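Local coordinates for putative dihydrodipicolinate synthase family protein (Coccidioides immitis, PDB 3QFE), which is a putative member of the dihydrodipicolinate synthase family with a TIM-barrel fold, its precise function unassigned, at residues 135-146 with 168-177; 81-90 with 107-117. All coordinates share one frame; numbering follows the deposited sequence.

Contact 1. Residues 135-146 with 168-177; sequences SCQSPLPVVIYN and NPNVVGVKLT
Asn170 reaches across to residues 135-146 with its side-chain amide, and ND2 serves two backbone carbonyls: Ser135 O at 2.8 Å, in the carbonyl plane on a lone pair, and, less directly, Leu140 O at 3.3 Å, which it meets from above the carbonyl plane. CG lies anti to the backbone N (chi1 -167°), which carries the amide into the loop between helix 124-137 and strand 142-146. Leu140 O also accepts from Ser138 OG at 2.7 Å. Strands 142-146 and 171-176 follow as parallel neighbours of the TIM barrel, their axes 20° apart; Val172 N to Val142 O is 2.8 Å and Lys175 N to Ile144 O 2.7 Å. Val142, Ile144, Val171 and Val174 point to one face, where helix 158-167 packs on the last three through Ile161 and Ile164; there Ile144 sets CD1 against Val171 CG1 (4.0 Å) and CB against Val174 CG2. On the other face Tyr145 and Lys175 run side by side in the same direction. The extended lysine chain brings CE to 3.8 Å from Tyr145 CE2, oblique to the ring, while Thr177 CG2 approaches the ring edge. NZ lies 3.6 Å from Tyr145 OH, which is hydrogen-bonded to Thr54 OG1.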
loop_
_atom_site.group_PDB
_atom_site.type_symbol
_atom_site.label_atom_id
_atom_site.label_comp_id
_atom_site.label_asym_id
_atom_site.label_seq_id
_atom_site.Cartn_x
_atom_site.Cartn_y
_atom_site.Cartn_z
ATOM N N SER A 135 0.103 2.386 -20.116
ATOM C CA SER A 135 -0.098 0.914 -20.165
ATOM C C SER A 135 0.643 0.320 -21.330
ATOM O O SER A 135 1.305 -0.695 -21.215
ATOM C CB SER A 135 -1.560 0.527 -20.362
ATOM O OG SER A 135 -2.407 1.249 -19.508
ATOM N N CYS A 136 0.481 0.970 -22.464
ATOM C CA CYS A 136 1.082 0.556 -23.702
ATOM C C CYS A 136 2.623 0.560 -23.663
ATOM O O CYS A 136 3.245 -0.343 -24.218
ATOM C CB CYS A 136 0.511 1.440 -24.820
ATOM S SG CYS A 136 1.425 1.475 -26.331
ATOM N N GLN A 137 3.240 1.545 -22.999
ATOM C CA GLN A 137 4.712 1.631 -22.958
ATOM C C GLN A 137 5.350 0.867 -21.800
ATOM O O GLN A 137 6.553 0.565 -21.843
ATOM C CB GLN A 137 5.182 3.085 -22.938
ATOM C CG GLN A 137 4.897 3.869 -24.222
ATOM C CD GLN A 137 5.731 5.122 -24.306
ATOM O OE1 GLN A 137 6.960 5.069 -24.297
ATOM N NE2 GLN A 137 5.074 6.260 -24.380
ATOM N N SER A 138 4.542 0.544 -20.783
ATOM C CA SER A 138 5.049 -0.002 -19.539
ATOM C C SER A 138 5.440 -1.469 -19.673
ATOM O O SER A 138 4.668 -2.284 -20.177
ATOM C CB SER A 138 4.050 0.170 -18.386
ATOM O OG SER A 138 4.491 -0.552 -17.234
ATOM N N PRO A 139 6.656 -1.804 -19.217
ATOM C CA PRO A 139 7.090 -3.194 -19.216
ATOM C C PRO A 139 6.476 -4.015 -18.091
ATOM O O PRO A 139 6.646 -5.230 -18.069
ATOM C CB PRO A 139 8.610 -3.103 -19.041
ATOM C CG PRO A 139 8.883 -1.734 -18.540
ATOM C CD PRO A 139 7.762 -0.852 -18.982
ATOM N N LEU A 140 5.777 -3.369 -17.168
ATOM C CA LEU A 140 5.138 -4.062 -16.055
ATOM C C LEU A 140 3.613 -3.834 -16.091
ATOM O O LEU A 140 3.149 -2.799 -16.576
ATOM C CB LEU A 140 5.723 -3.586 -14.705
ATOM C CG LEU A 140 7.140 -4.033 -14.275
ATOM C CD1 LEU A 140 7.557 -3.369 -12.975
ATOM C CD2 LEU A 140 7.317 -5.554 -14.161
ATOM N N PRO A 141 2.834 -4.796 -15.579
ATOM C CA PRO A 141 1.373 -4.583 -15.485
ATOM C C PRO A 141 1.010 -3.373 -14.594
ATOM O O PRO A 141 1.676 -3.119 -13.592
ATOM C CB PRO A 141 0.862 -5.891 -14.865
ATOM C CG PRO A 141 1.927 -6.914 -15.116
ATOM C CD PRO A 141 3.234 -6.172 -15.217
ATOM N N VAL A 142 -0.059 -2.673 -14.949
ATOM C CA VAL A 142 -0.389 -1.381 -14.353
ATOM C C VAL A 142 -1.633 -1.428 -13.449
ATOM O O VAL A 142 -2.666 -1.936 -13.838
ATOM C CB VAL A 142 -0.575 -0.308 -15.473
ATOM C CG1 VAL A 142 -1.250 0.962 -14.954
ATOM C CG2 VAL A 142 0.768 -0.004 -16.148
ATOM N N VAL A 143 -1.504 -0.896 -12.237
ATOM C CA VAL A 143 -2.651 -0.712 -11.345
ATOM C C VAL A 143 -2.928 0.798 -11.224
ATOM O O VAL A 143 -2.045 1.580 -10.838
ATOM C CB VAL A 143 -2.432 -1.367 -9.942
ATOM C CG1 VAL A 143 -3.669 -1.188 -9.060
ATOM C CG2 VAL A 143 -2.125 -2.855 -10.079
ATOM N N ILE A 144 -4.148 1.191 -11.570
ATOM C CA ILE A 144 -4.586 2.578 -11.471
ATOM C C ILE A 144 -4.605 2.915 -9.998
ATOM O O ILE A 144 -5.106 2.123 -9.182
ATOM C CB ILE A 144 -5.989 2.768 -12.083
ATOM C CG1 ILE A 144 -5.961 2.474 -13.582
ATOM C CG2 ILE A 144 -6.521 4.180 -11.828
ATOM C CD1 ILE A 144 -7.343 2.192 -14.193
ATOM N N TYR A 145 -4.001 4.047 -9.655
ATOM C CA TYR A 145 -3.957 4.522 -8.278
ATOM C C TYR A 145 -4.865 5.724 -8.226
ATOM O O TYR A 145 -4.516 6.803 -8.696
ATOM C CB TYR A 145 -2.535 4.918 -7.909
ATOM C CG TYR A 145 -2.222 5.152 -6.432
ATOM C CD1 TYR A 145 -0.898 5.337 -6.030
ATOM C CD2 TYR A 145 -3.230 5.198 -5.446
ATOM C CE1 TYR A 145 -0.561 5.567 -4.694
ATOM C CE2 TYR A 145 -2.914 5.435 -4.096
ATOM C CZ TYR A 145 -1.568 5.612 -3.725
ATOM O OH TYR A 145 -1.193 5.837 -2.407
ATOM N N ASN A 146 -6.053 5.528 -7.679
ATOM C CA ASN A 146 -7.012 6.601 -7.569
ATOM C C ASN A 146 -6.894 7.289 -6.212
ATOM O O ASN A 146 -7.465 6.814 -5.227
ATOM C CB ASN A 146 -8.430 6.056 -7.775
ATOM C CG ASN A 146 -9.413 7.130 -8.221
ATOM O OD1 ASN A 146 -9.026 8.266 -8.509
ATOM N ND2 ASN A 146 -10.697 6.770 -8.294
ATOM N N ASN A 168 -7.083 -1.397 -22.479
ATOM C CA ASN A 168 -5.701 -1.634 -22.069
ATOM C C ASN A 168 -5.502 -2.922 -21.268
ATOM O O ASN A 168 -5.526 -2.880 -20.044
ATOM C CB ASN A 168 -5.202 -0.464 -21.220
ATOM C CG ASN A 168 -5.208 0.843 -21.957
ATOM O OD1 ASN A 168 -4.585 0.977 -23.011
ATOM N ND2 ASN A 168 -5.894 1.840 -21.392
ATOM N N PRO A 169 -5.257 -4.058 -21.953
ATOM C CA PRO A 169 -5.124 -5.361 -21.260
ATOM C C PRO A 169 -3.922 -5.427 -20.307
ATOM O O PRO A 169 -3.846 -6.314 -19.467
ATOM C CB PRO A 169 -4.946 -6.363 -22.410
ATOM C CG PRO A 169 -5.334 -5.619 -23.684
ATOM C CD PRO A 169 -5.026 -4.172 -23.407
ATOM N N ASN A 170 -2.991 -4.484 -20.439
ATOM C CA ASN A 170 -1.890 -4.379 -19.492
ATOM C C ASN A 170 -2.293 -3.648 -18.198
ATOM O O ASN A 170 -1.491 -3.520 -17.267
ATOM C CB ASN A 170 -0.685 -3.717 -20.171
ATOM C CG ASN A 170 0.590 -3.847 -19.373
ATOM O OD1 ASN A 170 0.867 -4.896 -18.781
ATOM N ND2 ASN A 170 1.385 -2.785 -19.358
ATOM N N VAL A 171 -3.526 -3.141 -18.150
ATOM C CA VAL A 171 -4.059 -2.575 -16.911
ATOM C C VAL A 171 -4.726 -3.714 -16.185
ATOM O O VAL A 171 -5.629 -4.362 -16.729
ATOM C CB VAL A 171 -5.050 -1.414 -17.148
ATOM C CG1 VAL A 171 -5.910 -1.155 -15.912
ATOM C CG2 VAL A 171 -4.291 -0.141 -17.602
ATOM N N VAL A 172 -4.271 -3.965 -14.962
ATOM C CA VAL A 172 -4.702 -5.147 -14.223
ATOM C C VAL A 172 -5.376 -4.886 -12.858
ATOM O O VAL A 172 -5.597 -5.824 -12.095
ATOM C CB VAL A 172 -3.515 -6.132 -14.020
ATOM C CG1 VAL A 172 -3.043 -6.685 -15.369
ATOM C CG2 VAL A 172 -2.372 -5.465 -13.261
ATOM N N GLY A 173 -5.694 -3.636 -12.553
ATOM C CA GLY A 173 -6.402 -3.332 -11.328
ATOM C C GLY A 173 -6.496 -1.852 -11.039
ATOM O O GLY A 173 -6.067 -1.038 -11.849
ATOM N N VAL A 174 -7.060 -1.516 -9.878
ATOM C CA VAL A 174 -7.225 -0.139 -9.413
ATOM C C VAL A 174 -7.120 -0.207 -7.882
ATOM O O VAL A 174 -7.608 -1.157 -7.297
ATOM C CB VAL A 174 -8.607 0.491 -9.882
ATOM C CG1 VAL A 174 -9.826 -0.325 -9.401
ATOM C CG2 VAL A 174 -8.754 1.926 -9.404
ATOM N N LYS A 175 -6.418 0.738 -7.252
ATOM C CA LYS A 175 -6.550 0.980 -5.829
ATOM C C LYS A 175 -7.490 2.157 -5.660
ATOM O O LYS A 175 -7.194 3.257 -6.114
ATOM C CB LYS A 175 -5.205 1.293 -5.169
ATOM C CG LYS A 175 -5.305 1.768 -3.680
ATOM C CD LYS A 175 -3.938 1.903 -3.008
ATOM C CE LYS A 175 -3.932 2.731 -1.676
ATOM N NZ LYS A 175 -2.523 2.789 -1.003
ATOM N N LEU A 176 -8.622 1.920 -5.006
ATOM C CA LEU A 176 -9.544 2.998 -4.622
ATOM C C LEU A 176 -9.250 3.407 -3.175
ATOM O O LEU A 176 -9.211 2.562 -2.289
ATOM C CB LEU A 176 -10.987 2.535 -4.762
ATOM C CG LEU A 176 -11.410 1.921 -6.096
ATOM C CD1 LEU A 176 -12.635 1.054 -5.903
ATOM C CD2 LEU A 176 -11.699 3.014 -7.102
ATOM N N THR A 177 -9.021 4.688 -2.920
ATOM C CA THR A 177 -8.589 5.094 -1.578
ATOM C C THR A 177 -9.777 5.143 -0.635
ATOM O O THR A 177 -9.727 4.553 0.459
ATOM C CB THR A 177 -7.877 6.448 -1.572
ATOM O OG1 THR A 177 -8.747 7.436 -2.149
ATOM C CG2 THR A 177 -6.519 6.352 -2.337
#

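Contact 2. Residues 81-90 with 107-117; sequences FPIMAGVGAH and ANYVLVLPPAY
This contact pairs two adjacent parallel strands of the TIM barrel, 83-86 and 109-112, the two strands of a beta-alpha-beta unit whose connecting helix is 92-105. Their axes approach to 4.3 Å, and the backbone bonds run from Ala85 N to Tyr109 O (2.8 Å) and from Leu111 N to Ala85 O (2.7 Å), then on to Val87 N and Leu111 O. At the start of the pair Asn108 bonds with both main chain and side chain. Its OD1 takes Ile83 N at 2.8 Å in the carbonyl plane, while Ile83 O accepts from both Asn108 N and Tyr109 N. With CG anti to the carbonyl carbon (chi1 -52°), the Asn108 amide is carried back beside its own N toward Ile83; Arg74 also bonds OD1.

Met84, Tyr109 and Leu111 share one face. The Met84 chain crosses theirs obliquely, laying CG 3.9 Å from Leu111 CB; its extended first two torsions carry SD close to Leu111 CD1, and the bend at chi3 turns only the terminal CE. Pro82 CB meets the edge of the Tyr109 ring, and Asn108 CB sits over one of its faces. Val87 uses both branches: CG1 crosses Val110 at about a right angle, both valines touching Ile99 of helix 92-105, and CG2 lies 3.5 Å from Val112 CG2. Beyond the strands a water links Ala89 N with Leu113 O, and His90 ND1 donates to Ala116 O at 2.8 Å, a bent bond (132°) with the oxygen tilted from the ring plane. Backbone bonds and the Asn108 side chain thus fix the strands' alignment at their start, whereas the apolar side chains add close packing without directional constraint.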
loop_
_atom_site.group_PDB
_atom_site.type_symbol
_atom_site.label_atom_id
_atom_site.label_comp_id
_atom_site.label_asym_id
_atom_site.label_seq_id
_atom_site.Cartn_x
_atom_site.Cartn_y
_atom_site.Cartn_z
ATOM N N PHE A 81 7.554 -13.371 -3.760
ATOM C CA PHE A 81 6.636 -12.514 -3.037
ATOM C C PHE A 81 6.364 -11.223 -3.839
ATOM O O PHE A 81 7.299 -10.524 -4.250
ATOM C CB PHE A 81 7.211 -12.182 -1.653
ATOM C CG PHE A 81 6.186 -11.633 -0.671
ATOM C CD1 PHE A 81 5.485 -12.498 0.169
ATOM C CD2 PHE A 81 5.925 -10.264 -0.603
ATOM C CE1 PHE A 81 4.536 -12.002 1.062
ATOM C CE2 PHE A 81 5.002 -9.758 0.272
ATOM C CZ PHE A 81 4.298 -10.611 1.109
ATOM N N PRO A 82 5.080 -10.907 -4.066
ATOM C CA PRO A 82 4.648 -9.829 -4.962
ATOM C C PRO A 82 5.029 -8.448 -4.449
ATOM O O PRO A 82 4.871 -8.149 -3.254
ATOM C CB PRO A 82 3.119 -9.976 -4.989
ATOM C CG PRO A 82 2.844 -11.394 -4.525
ATOM C CD PRO A 82 3.946 -11.695 -3.551
ATOM N N ILE A 83 5.553 -7.631 -5.349
ATOM C CA ILE A 83 5.838 -6.263 -5.034
ATOM C C ILE A 83 5.185 -5.336 -6.052
ATOM O O ILE A 83 5.370 -5.498 -7.254
ATOM C CB ILE A 83 7.353 -5.993 -4.970
ATOM C CG1 ILE A 83 7.955 -6.596 -3.695
ATOM C CG2 ILE A 83 7.638 -4.485 -5.013
ATOM C CD1 ILE A 83 9.485 -6.655 -3.779
ATOM N N MET A 84 4.419 -4.380 -5.539
ATOM C CA MET A 84 3.771 -3.371 -6.330
ATOM C C MET A 84 4.460 -2.053 -6.015
ATOM O O MET A 84 4.517 -1.633 -4.866
ATOM C CB MET A 84 2.275 -3.320 -5.973
ATOM C CG MET A 84 1.419 -2.355 -6.845
ATOM S SD MET A 84 -0.308 -2.403 -6.311
ATOM C CE MET A 84 -0.790 -4.129 -6.485
ATOM N N ALA A 85 4.992 -1.395 -7.030
ATOM C CA ALA A 85 5.737 -0.172 -6.807
ATOM C C ALA A 85 4.931 1.042 -7.243
ATOM O O ALA A 85 4.418 1.082 -8.368
ATOM C CB ALA A 85 7.058 -0.222 -7.573
ATOM N N GLY A 86 4.838 2.041 -6.367
ATOM C CA GLY A 86 4.255 3.334 -6.729
ATOM C C GLY A 86 5.212 4.065 -7.655
ATOM O O GLY A 86 6.439 4.047 -7.449
ATOM N N VAL A 87 4.660 4.696 -8.689
ATOM C CA VAL A 87 5.471 5.339 -9.713
ATOM C C VAL A 87 4.937 6.701 -10.112
ATOM O O VAL A 87 5.434 7.301 -11.063
ATOM C CB VAL A 87 5.546 4.508 -11.001
ATOM C CG1 VAL A 87 6.379 3.239 -10.814
ATOM C CG2 VAL A 87 4.136 4.204 -11.554
ATOM N N GLY A 88 3.943 7.202 -9.391
ATOM C CA GLY A 88 3.266 8.434 -9.795
ATOM C C GLY A 88 4.134 9.684 -9.801
ATOM O O GLY A 88 5.044 9.829 -8.987
ATOM N N ALA A 89 3.832 10.586 -10.727
ATOM C CA ALA A 89 4.624 11.784 -10.950
ATOM C C ALA A 89 3.783 12.756 -11.719
ATOM O O ALA A 89 2.591 12.511 -11.947
ATOM C CB ALA A 89 5.875 11.449 -11.735
ATOM N N HIS A 90 4.402 13.841 -12.162
ATOM C CA HIS A 90 3.674 14.889 -12.865
ATOM C C HIS A 90 3.551 14.728 -14.382
ATOM O O HIS A 90 2.515 15.059 -14.952
ATOM C CB HIS A 90 4.243 16.251 -12.478
ATOM C CG HIS A 90 4.184 16.496 -11.005
ATOM N ND1 HIS A 90 3.100 17.096 -10.395
ATOM C CD2 HIS A 90 5.042 16.156 -10.011
ATOM C CE1 HIS A 90 3.307 17.147 -9.090
ATOM N NE2 HIS A 90 4.474 16.577 -8.830
ATOM N N ALA A 107 10.391 -4.976 -9.324
ATOM C CA ALA A 107 8.937 -4.925 -9.052
ATOM C C ALA A 107 8.120 -5.849 -9.987
ATOM O O ALA A 107 8.601 -6.194 -11.075
ATOM C CB ALA A 107 8.435 -3.502 -9.133
ATOM N N ASN A 108 6.923 -6.290 -9.558
ATOM C CA ASN A 108 6.047 -7.119 -10.420
ATOM C C ASN A 108 4.962 -6.273 -11.084
ATOM O O ASN A 108 4.495 -6.585 -12.199
ATOM C CB ASN A 108 5.355 -8.250 -9.643
ATOM C CG ASN A 108 6.318 -9.100 -8.841
ATOM O OD1 ASN A 108 6.377 -9.004 -7.612
ATOM N ND2 ASN A 108 7.074 -9.931 -9.517
ATOM N N TYR A 109 4.557 -5.212 -10.383
ATOM C CA TYR A 109 3.500 -4.336 -10.837
ATOM C C TYR A 109 3.856 -2.887 -10.528
ATOM O O TYR A 109 4.618 -2.595 -9.581
ATOM C CB TYR A 109 2.193 -4.669 -10.110
ATOM C CG TYR A 109 1.889 -6.144 -9.913
ATOM C CD1 TYR A 109 1.448 -6.946 -10.966
ATOM C CD2 TYR A 109 2.007 -6.717 -8.676
ATOM C CE1 TYR A 109 1.149 -8.281 -10.775
ATOM C CE2 TYR A 109 1.709 -8.059 -8.467
ATOM C CZ TYR A 109 1.279 -8.830 -9.508
ATOM O OH TYR A 109 1.003 -10.156 -9.262
ATOM N N VAL A 110 3.263 -1.967 -11.280
ATOM C CA VAL A 110 3.423 -0.565 -10.957
ATOM C C VAL A 110 2.080 0.047 -10.663
ATOM O O VAL A 110 1.087 -0.262 -11.319
ATOM C CB VAL A 110 4.190 0.248 -12.042
ATOM C CG1 VAL A 110 5.575 -0.261 -12.140
ATOM C CG2 VAL A 110 3.512 0.164 -13.403
ATOM N N LEU A 111 2.073 0.916 -9.657
ATOM C CA LEU A 111 0.876 1.577 -9.192
ATOM C C LEU A 111 0.906 3.057 -9.596
ATOM O O LEU A 111 1.782 3.808 -9.170
ATOM C CB LEU A 111 0.809 1.390 -7.688
ATOM C CG LEU A 111 -0.331 1.961 -6.866
ATOM C CD1 LEU A 111 -1.667 1.311 -7.173
ATOM C CD2 LEU A 111 0.066 1.753 -5.389
ATOM N N VAL A 112 -0.031 3.462 -10.445
ATOM C CA VAL A 112 0.072 4.723 -11.181
ATOM C C VAL A 112 -1.039 5.731 -10.840
ATOM O O VAL A 112 -2.198 5.512 -11.164
ATOM C CB VAL A 112 0.080 4.462 -12.746
ATOM C CG1 VAL A 112 0.290 5.764 -13.559
ATOM C CG2 VAL A 112 1.139 3.435 -13.142
ATOM N N LEU A 113 -0.663 6.845 -10.204
ATOM C CA LEU A 113 -1.553 8.011 -10.030
ATOM C C LEU A 113 -1.902 8.648 -11.357
ATOM O O LEU A 113 -1.092 8.624 -12.277
ATOM C CB LEU A 113 -0.895 9.092 -9.149
ATOM C CG LEU A 113 -0.780 8.733 -7.662
ATOM C CD1 LEU A 113 0.420 9.424 -7.003
ATOM C CD2 LEU A 113 -2.095 9.019 -6.906
ATOM N N PRO A 114 -3.120 9.213 -11.462
ATOM C CA PRO A 114 -3.414 9.986 -12.655
ATOM C C PRO A 114 -2.565 11.261 -12.641
ATOM O O PRO A 114 -2.053 11.667 -11.587
ATOM C CB PRO A 114 -4.921 10.289 -12.530
ATOM C CG PRO A 114 -5.223 10.204 -11.077
ATOM C CD PRO A 114 -4.215 9.266 -10.466
ATOM N N PRO A 115 -2.383 11.881 -13.806
ATOM C CA PRO A 115 -1.469 13.021 -13.777
ATOM C C PRO A 115 -2.124 14.220 -13.071
ATOM O O PRO A 115 -3.253 14.574 -13.394
ATOM C CB PRO A 115 -1.230 13.306 -15.262
ATOM C CG PRO A 115 -2.503 12.833 -15.950
ATOM C CD PRO A 115 -3.026 11.688 -15.122
ATOM N N ALA A 116 -1.433 14.802 -12.089
ATOM C CA ALA A 116 -1.914 16.035 -11.435
ATOM C C ALA A 116 -0.800 17.087 -11.338
ATOM O O ALA A 116 0.339 16.770 -10.912
ATOM C CB ALA A 116 -2.511 15.728 -10.028
ATOM N N TYR A 117 -1.133 18.322 -11.722
ATOM C CA TYR A 117 -0.161 19.424 -11.798
ATOM C C TYR A 117 -0.774 20.758 -11.358
ATOM O O TYR A 117 -1.832 21.158 -11.848
ATOM C CB TYR A 117 0.416 19.521 -13.228
ATOM C CG TYR A 117 1.510 20.565 -13.448
ATOM C CD1 TYR A 117 2.611 20.648 -12.589
ATOM C CD2 TYR A 117 1.456 21.450 -14.540
ATOM C CE1 TYR A 117 3.623 21.595 -12.792
ATOM C CE2 TYR A 117 2.472 22.404 -14.754
ATOM C CZ TYR A 117 3.554 22.465 -13.872
ATOM O OH TYR A 117 4.568 23.393 -14.046
HETATM O O HOH W 1 1.366 10.030 -12.236
#

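Contact 2 closes before contact 1 opens along the chain, and helix 124-137 leads from one to the other. Their centres lie about 8 Å apart because strands 109-112 and 142-146 are themselves neighbours, so the two contacts form a continuous run of four parallel strands: 83-86, 109-112, 142-146 and 171-176. The seam between them is probably hydrogen-bonded at both Val143 O to Val112 N and Tyr145 N to Val112 O, each 2.8 Å. Packing adds to it at either end, Pro141 CD lying 3.3 Å from Asn108 O and Pro114 CD 3.0 Å from Tyr145 O. The modelled calcium ion is bound by Ala315 and Ser318, residues belonging to neither contact.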